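Local coordinates for DUF6836 domain-containing protein (Clostridium leptum, PDB 4PW1) that is of unknown function but folds into an antiparallel beta sheet surrounded by alpha-helices, at residues Arg118-Asp123 with Ser239-Arg244. Residues are numbered along the deposited sequence; the frame is centred on the assembly and turned at random.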
ATOM      1  N   ARG B 118       5.205 -21.920  -4.555  1.00 30.45           N
ATOM      2  CA  ARG B 118       6.142 -21.829  -3.430  1.00 32.00           C
ATOM      3  C   ARG B 118       6.667 -20.402  -3.243  1.00 29.66           C
ATOM      4  O   ARG B 118       6.680 -19.571  -4.164  1.00 29.16           O
ATOM      5  CB  ARG B 118       7.311 -22.794  -3.573  1.00 33.86           C
ATOM      6  CG  ARG B 118       8.161 -22.526  -4.757  1.00 31.86           C
ATOM      7  CD  ARG B 118       9.290 -23.528  -4.819  1.00 31.86           C
ATOM      8  NE  ARG B 118      10.089 -23.172  -5.968  1.00 31.57           N
ATOM      9  CZ  ARG B 118      11.119 -22.358  -5.945  1.00 35.38           C
ATOM     10  NH1 ARG B 118      11.539 -21.806  -4.790  1.00 38.85           N
ATOM     11  NH2 ARG B 118      11.723 -22.085  -7.089  1.00 34.32           N
ATOM     12  N   GLU B 119       7.126 -20.155  -2.035  1.00 31.32           N
ATOM     13  CA  GLU B 119       7.692 -18.884  -1.686  1.00 36.31           C
ATOM     14  C   GLU B 119       9.096 -18.779  -2.250  1.00 30.36           C
ATOM     15  O   GLU B 119       9.938 -19.646  -2.028  1.00 28.80           O
ATOM     16  CB  GLU B 119       7.709 -18.766  -0.165  1.00 42.10           C
ATOM     17  CG  GLU B 119       8.179 -17.429   0.359  1.00 51.46           C
ATOM     18  CD  GLU B 119       8.106 -17.369   1.873  1.00 68.59           C
ATOM     19  OE1 GLU B 119       7.006 -17.604   2.417  1.00 75.67           O
ATOM     20  OE2 GLU B 119       9.149 -17.102   2.513  1.00 77.13           O
ATOM     21  N   ALA B 120       9.353 -17.736  -3.018  1.00 24.94           N
ATOM     22  CA  ALA B 120      10.708 -17.502  -3.548  1.00 27.71           C
ATOM     23  C   ALA B 120      11.652 -17.164  -2.411  1.00 28.59           C
ATOM     24  O   ALA B 120      11.266 -16.453  -1.502  1.00 28.04           O
ATOM     25  CB  ALA B 120      10.680 -16.334  -4.513  1.00 25.71           C
ATOM     26  N   THR B 121      12.871 -17.645  -2.472  1.00 29.28           N
ATOM     27  CA  THR B 121      13.912 -17.251  -1.498  1.00 32.88           C
ATOM     28  C   THR B 121      14.409 -15.841  -1.833  1.00 32.55           C
ATOM     29  O   THR B 121      14.147 -15.307  -2.927  1.00 29.56           O
ATOM     30  CB  THR B 121      15.107 -18.202  -1.555  1.00 32.21           C
ATOM     31  OG1 THR B 121      15.636 -18.194  -2.882  1.00 32.09           O
ATOM     32  CG2 THR B 121      14.703 -19.633  -1.195  1.00 33.95           C
ATOM     33  N   ALA B 122      15.140 -15.247  -0.905  1.00 35.88           N
ATOM     34  CA  ALA B 122      15.796 -13.945  -1.124  1.00 36.74           C
ATOM     35  C   ALA B 122      16.673 -13.952  -2.397  1.00 34.82           C
ATOM     36  O   ALA B 122      16.614 -13.026  -3.214  1.00 31.08           O
ATOM     37  CB  ALA B 122      16.633 -13.584   0.100  1.00 40.35           C
ATOM     38  N   ASP B 123      17.449 -15.018  -2.577  1.00 33.88           N
ATOM     39  CA  ASP B 123      18.299 -15.146  -3.765  1.00 37.00           C
ATOM     40  C   ASP B 123      17.522 -15.241  -5.075  1.00 35.04           C
ATOM     41  O   ASP B 123      17.925 -14.651  -6.071  1.00 33.69           O
ATOM     42  CB  ASP B 123      19.219 -16.359  -3.642  1.00 44.67           C
ATOM     43  CG  ASP B 123      20.424 -16.093  -2.735  1.00 54.27           C
ATOM     44  OD1 ASP B 123      20.699 -14.918  -2.404  1.00 56.19           O
ATOM     45  OD2 ASP B 123      21.108 -17.064  -2.351  1.00 70.30           O
ATOM     46  N   SER B 239       5.819 -12.572 -11.290  1.00 19.67           N
ATOM     47  CA  SER B 239       6.077 -13.763 -10.505  1.00 19.63           C
ATOM     48  C   SER B 239       7.527 -14.257 -10.724  1.00 22.98           C
ATOM     49  O   SER B 239       7.904 -14.615 -11.849  1.00 20.84           O
ATOM     50  CB  SER B 239       5.129 -14.872 -10.887  1.00 21.37           C
ATOM     51  OG  SER B 239       5.605 -16.087 -10.368  1.00 21.36           O
ATOM     52  N   PRO B 240       8.350 -14.261  -9.661  1.00 20.52           N
ATOM     53  CA  PRO B 240       9.698 -14.803  -9.777  1.00 24.00           C
ATOM     54  C   PRO B 240       9.673 -16.331  -9.958  1.00 23.87           C
ATOM     55  O   PRO B 240      10.569 -16.873 -10.538  1.00 24.55           O
ATOM     56  CB  PRO B 240      10.366 -14.403  -8.444  1.00 25.62           C
ATOM     57  CG  PRO B 240       9.220 -14.322  -7.491  1.00 26.72           C
ATOM     58  CD  PRO B 240       8.105 -13.726  -8.318  1.00 27.23           C
ATOM     59  N   ILE B 241       8.615 -17.006  -9.529  1.00 22.18           N
ATOM     60  CA  ILE B 241       8.516 -18.438  -9.730  1.00 22.57           C
ATOM     61  C   ILE B 241       8.219 -18.744 -11.221  1.00 24.70           C
ATOM     62  O   ILE B 241       8.922 -19.550 -11.837  1.00 24.85           O
ATOM     63  CB  ILE B 241       7.418 -19.033  -8.839  1.00 22.99           C
ATOM     64  CG1 ILE B 241       7.667 -18.670  -7.354  1.00 23.72           C
ATOM     65  CG2 ILE B 241       7.337 -20.527  -9.047  1.00 25.06           C
ATOM     66  CD1 ILE B 241       9.050 -19.025  -6.850  1.00 28.37           C
ATOM     67  N   GLU B 242       7.200 -18.093 -11.786  1.00 20.58           N
ATOM     68  CA  GLU B 242       6.836 -18.301 -13.193  1.00 21.74           C
ATOM     69  C   GLU B 242       7.704 -17.557 -14.171  1.00 23.17           C
ATOM     70  O   GLU B 242       7.649 -17.828 -15.358  1.00 25.42           O
ATOM     71  CB  GLU B 242       5.375 -17.948 -13.454  1.00 21.27           C
ATOM     72  CG  GLU B 242       4.420 -18.681 -12.513  1.00 24.95           C
ATOM     73  CD  GLU B 242       2.942 -18.608 -12.940  1.00 27.05           C
ATOM     74  OE1 GLU B 242       2.643 -18.117 -14.060  1.00 33.12           O
ATOM     75  OE2 GLU B 242       2.072 -18.992 -12.133  1.00 26.43           O
ATOM     76  N   GLU B 243       8.491 -16.605 -13.690  1.00 22.48           N
ATOM     77  CA  GLU B 243       9.299 -15.748 -14.554  1.00 23.99           C
ATOM     78  C   GLU B 243       8.462 -15.058 -15.646  1.00 23.59           C
ATOM     79  O   GLU B 243       8.844 -14.992 -16.809  1.00 23.89           O
ATOM     80  CB  GLU B 243      10.463 -16.532 -15.142  1.00 28.30           C
ATOM     81  CG  GLU B 243      11.374 -17.094 -14.048  1.00 34.56           C
ATOM     82  CD  GLU B 243      12.744 -17.470 -14.592  1.00 42.63           C
ATOM     83  OE1 GLU B 243      12.848 -18.525 -15.231  1.00 48.28           O
ATOM     84  OE2 GLU B 243      13.690 -16.669 -14.439  1.00 54.56           O
ATOM     85  N   ARG B 244       7.331 -14.506 -15.239  1.00 19.60           N
ATOM     86  CA  ARG B 244       6.536 -13.720 -16.145  1.00 21.06           C
ATOM     87  C   ARG B 244       5.615 -12.789 -15.384  1.00 17.98           C
ATOM     88  O   ARG B 244       5.423 -12.934 -14.162  1.00 18.23           O
ATOM     89  CB  ARG B 244       5.702 -14.633 -17.036  1.00 24.78           C
ATOM     90  CG  ARG B 244       4.754 -15.527 -16.287  1.00 24.60           C
ATOM     91  CD  ARG B 244       3.526 -15.724 -17.150  1.00 28.99           C
ATOM     92  NE  ARG B 244       2.544 -16.532 -16.486  1.00 32.02           N
ATOM     93  CZ  ARG B 244       1.240 -16.551 -16.782  1.00 38.99           C
ATOM     94  NH1 ARG B 244       0.744 -15.805 -17.768  1.00 38.82           N
ATOM     95  NH2 ARG B 244       0.423 -17.321 -16.059  1.00 36.35           N
TER
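One face of the R118 guanidinium lies over the methyl end of I241, with CD1 of I241 4.0 Å from CZ of R118 and over the centre of the group. NH1 of R118 makes a salt bridge to OE1 of E124, in the first turn of helix 122-141, which probably restrains the end of the side chain. The R118 chain runs extended from CG to NE across I241. CG1 of I241 comes within 3.5 Å of the R118 carbonyl O, an oxygen that already accepts a hydrogen bond from N220. With CG1 of I241 beside its backbone N (chi1 -55°) and anti to the carbonyl carbon, its ethyl arm reaches R118 and A120 together. The methyl of A120 points into the turn and touches two side chains at once, 3.9 Å from CG of P240 and 3.9 Å from CD1 of I241. The two segments meet through van der Waals contacts, while polar bonds shape the turn itself. OG of S239 takes the backbone N of E242 at 2.9 Å in an almost straight bond (173°), an ST motif, and E243 and R244 together oppose S239 as a G1 beta bulge. At the far side, OE1 of E242 lies in the guanidinium plane of R244, taking both NE (2.9 Å) and NH2. The 239-244 turn links the adjacent antiparallel strands 233-239 and 244-251, and it packs against the lead-in to helix 122-141, where T121 is the N-cap and M125 and A128 meet P240.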